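PDB 1VK8: hypothetical protein TM0486 from Thermotoga maritima, which binds thiamin and is probably involved in the cell's response to oxidative conditions. Local coordinates for residues C[18-23]-C[85-90]. Sequence-based numbering, arbitrary orientation.
Sequences VSIKVV and LQLDID
S19 and K21 pair with D88 and Q86 in an antiparallel ladder that joins strand 16-24, inside the four-stranded sheet, to strand 82-92 at one margin of the chain's own sheet. Each of these pairs closes a ring of two backbone hydrogen bonds; K21 N to Q86 O and Q86 N to K21 O both measure 2.9 Å. In the S19 N to D88 O bond the donor is tilted 35° from the carbonyl plane, and D88 O also accepts a bond from a water hydrogen-bonded to S19 OG as well, a hydroxyl that also bonds T57 OG1 on the neighbouring strand.

I20 pairs with L87 between the two rings, and V18-I89 and V22-L85 flank them as non-hydrogen-bonded pairs; all six side chains share the face away from S19, K21, Q86 and D88. Beta-branched valine and isoleucine suit extended backbone: the CG1 methylene of I20 lies 3.8 Å from L87 CD2, and V18 CG2 3.9 Å from I89 CG1. L85, with CG anti to its own N (chi1 175°), lays CD1 against both I20 CG2 and V22 CG2, the latter 3.7 Å away. Helices 31-43 and 62-76 cover this greasy face, giving the two-layer alpha/beta sandwich with strand order 2-3-1-4 found in ferredoxin-like folds.

The opposite face meets other subunits, which suits polar residues there. K21 CD lies 3.6 Å from Q86 OE1. Beyond the pair, K21 NZ forms a salt bridge with D88 of the fourth subunit, and Q86 OE1 bonds Q86 of the third. Residues L85 to I89 also pair with a strand of the second subunit, so the sheet continues across that interface.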
ATOM      1  N   VAL C  18      11.014  -6.181   3.693  1.00  8.36           N
ATOM      2  CA  VAL C  18       9.795  -5.634   4.263  1.00  7.90           C
ATOM      3  C   VAL C  18       9.956  -4.131   4.317  1.00  8.07           C
ATOM      4  O   VAL C  18      10.840  -3.605   5.012  1.00  9.11           O
ATOM      5  CB  VAL C  18       9.541  -6.170   5.699  1.00  6.56           C
ATOM      6  CG1 VAL C  18       8.245  -5.632   6.263  1.00  9.32           C
ATOM      7  CG2 VAL C  18       9.525  -7.733   5.677  1.00 10.53           C
ATOM      8  N   SER C  19       9.109  -3.435   3.571  1.00  8.95           N
ATOM      9  CA  SER C  19       9.072  -1.994   3.598  1.00 10.00           C
ATOM     10  C   SER C  19       7.979  -1.566   4.534  1.00  9.06           C
ATOM     11  O   SER C  19       6.871  -2.081   4.490  1.00  8.24           O
ATOM     12  CB  SER C  19       8.865  -1.472   2.176  1.00 12.85           C
ATOM     13  OG  SER C  19       9.933  -1.948   1.367  1.00 19.66           O
ATOM     14  N   ILE C  20       8.317  -0.628   5.409  1.00  7.86           N
ATOM     15  CA  ILE C  20       7.494  -0.227   6.523  1.00  7.72           C
ATOM     16  C   ILE C  20       7.200   1.256   6.352  1.00  8.89           C
ATOM     17  O   ILE C  20       8.117   2.067   6.139  1.00  6.28           O
ATOM     18  CB  ILE C  20       8.254  -0.455   7.841  1.00  7.78           C
ATOM     19  CG1 ILE C  20       8.603  -1.922   8.017  1.00  8.24           C
ATOM     20  CG2 ILE C  20       7.458   0.060   9.044  1.00  9.57           C
ATOM     21  CD1 ILE C  20       9.566  -2.173   9.132  1.00  9.82           C
ATOM     22  N   LYS C  21       5.923   1.609   6.470  1.00  8.25           N
ATOM     23  CA  LYS C  21       5.480   2.996   6.415  1.00  5.80           C
ATOM     24  C   LYS C  21       4.616   3.281   7.624  1.00  4.85           C
ATOM     25  O   LYS C  21       3.692   2.535   7.930  1.00  7.36           O
ATOM     26  CB  LYS C  21       4.688   3.279   5.138  1.00  7.76           C
ATOM     27  CG  LYS C  21       4.258   4.705   4.949  1.00  7.40           C
ATOM     28  CD  LYS C  21       3.358   4.887   3.743  1.00  8.29           C
ATOM     29  CE  LYS C  21       3.183   6.340   3.375  1.00  8.56           C
ATOM     30  NZ  LYS C  21       4.312   6.834   2.505  1.00 12.46           N
ATOM     31  N   VAL C  22       4.942   4.365   8.323  1.00  6.83           N
ATOM     32  CA  VAL C  22       4.141   4.829   9.447  1.00  5.22           C
ATOM     33  C   VAL C  22       3.531   6.155   9.054  1.00  5.73           C
ATOM     34  O   VAL C  22       4.227   7.059   8.609  1.00  5.60           O
ATOM     35  CB  VAL C  22       4.956   4.957  10.736  1.00  7.01           C
ATOM     36  CG1 VAL C  22       4.068   5.414  11.880  1.00  9.45           C
ATOM     37  CG2 VAL C  22       5.663   3.619  11.079  1.00 14.33           C
ATOM     38  N   VAL C  23       2.213   6.253   9.185  1.00  6.03           N
ATOM     39  CA  VAL C  23       1.493   7.499   8.933  1.00  7.77           C
ATOM     40  C   VAL C  23       0.671   7.852  10.177  1.00  7.15           C
ATOM     41  O   VAL C  23      -0.439   7.352  10.355  1.00  8.66           O
ATOM     42  CB  VAL C  23       0.567   7.417   7.698  1.00  6.41           C
ATOM     43  CG1 VAL C  23       0.078   8.842   7.337  1.00 11.37           C
ATOM     44  CG2 VAL C  23       1.272   6.724   6.523  1.00 12.05           C
ATOM     45  N   LEU C  85       0.040   1.820  10.035  1.00  5.81           N
ATOM     46  CA  LEU C  85       1.291   1.117   9.870  1.00  6.78           C
ATOM     47  C   LEU C  85       1.127   0.125   8.712  1.00  7.84           C
ATOM     48  O   LEU C  85       0.274  -0.767   8.750  1.00  8.19           O
ATOM     49  CB  LEU C  85       1.641   0.399  11.159  1.00  8.86           C
ATOM     50  CG  LEU C  85       2.869  -0.508  11.144  1.00  8.60           C
ATOM     51  CD1 LEU C  85       4.162   0.251  10.908  1.00 12.33           C
ATOM     52  CD2 LEU C  85       2.939  -1.304  12.444  1.00 15.47           C
ATOM     53  N   GLN C  86       1.938   0.293   7.681  1.00  6.39           N
ATOM     54  CA  GLN C  86       1.846  -0.502   6.471  1.00  5.70           C
ATOM     55  C   GLN C  86       3.124  -1.264   6.247  1.00  7.80           C
ATOM     56  O   GLN C  86       4.222  -0.707   6.386  1.00  5.51           O
ATOM     57  CB  GLN C  86       1.513   0.369   5.261  1.00  7.60           C
ATOM     58  CG  GLN C  86       0.141   1.007   5.368  1.00  6.32           C
ATOM     59  CD  GLN C  86      -0.191   1.920   4.218  1.00  7.50           C
ATOM     60  OE1 GLN C  86       0.707   2.414   3.558  1.00  7.94           O
ATOM     61  NE2 GLN C  86      -1.471   2.176   4.003  1.00  8.24           N
ATOM     62  N   LEU C  87       2.978  -2.557   5.972  1.00  7.59           N
ATOM     63  CA  LEU C  87       4.082  -3.443   5.612  1.00  7.08           C
ATOM     64  C   LEU C  87       3.875  -3.967   4.193  1.00  9.73           C
ATOM     65  O   LEU C  87       2.779  -4.434   3.835  1.00  8.03           O
ATOM     66  CB  LEU C  87       4.128  -4.644   6.537  1.00  7.42           C
ATOM     67  CG  LEU C  87       4.148  -4.452   8.051  1.00 13.46           C
ATOM     68  CD1 LEU C  87       4.423  -5.810   8.681  1.00 16.75           C
ATOM     69  CD2 LEU C  87       5.154  -3.453   8.497  1.00 12.46           C
ATOM     70  N   ASP C  88       4.936  -3.917   3.391  1.00  6.03           N
ATOM     71  CA  ASP C  88       4.931  -4.462   2.036  1.00  7.69           C
ATOM     72  C   ASP C  88       6.061  -5.487   1.997  1.00  8.29           C
ATOM     73  O   ASP C  88       7.255  -5.154   1.943  1.00  6.54           O
ATOM     74  CB  ASP C  88       5.084  -3.287   1.046  1.00 10.85           C
ATOM     75  CG  ASP C  88       5.360  -3.711  -0.384  1.00 13.91           C
ATOM     76  OD1 ASP C  88       4.909  -4.791  -0.753  1.00 15.70           O
ATOM     77  OD2 ASP C  88       5.972  -2.984  -1.227  1.00 18.41           O
ATOM     78  N   ILE C  89       5.676  -6.757   2.062  1.00  6.17           N
ATOM     79  CA  ILE C  89       6.624  -7.871   2.203  1.00  7.12           C
ATOM     80  C   ILE C  89       6.835  -8.530   0.848  1.00  7.10           C
ATOM     81  O   ILE C  89       5.876  -8.902   0.207  1.00  8.16           O
ATOM     82  CB  ILE C  89       6.079  -8.917   3.193  1.00  8.38           C
ATOM     83  CG1 ILE C  89       5.802  -8.284   4.564  1.00  6.13           C
ATOM     84  CG2 ILE C  89       7.045 -10.128   3.303  1.00 12.02           C
ATOM     85  CD1 ILE C  89       4.692  -8.935   5.264  1.00  9.34           C
ATOM     86  N   ASP C  90       8.089  -8.665   0.411  1.00  5.79           N
ATOM     87  CA  ASP C  90       8.401  -9.425  -0.783  1.00  5.76           C
ATOM     88  C   ASP C  90       8.877 -10.790  -0.285  1.00  5.74           C
ATOM     89  O   ASP C  90       9.929 -10.915   0.329  1.00  7.20           O
ATOM     90  CB  ASP C  90       9.506  -8.738  -1.596  1.00  7.57           C
ATOM     91  CG  ASP C  90       9.715  -9.386  -2.963  1.00 12.76           C
ATOM     92  OD1 ASP C  90       9.007 -10.352  -3.301  1.00 14.24           O
ATOM     93  OD2 ASP C  90      10.585  -8.989  -3.747  1.00 16.23           O
TER
HETATM   94  O   HOH W   1       9.634  -5.007   0.486  1.00 15.76           O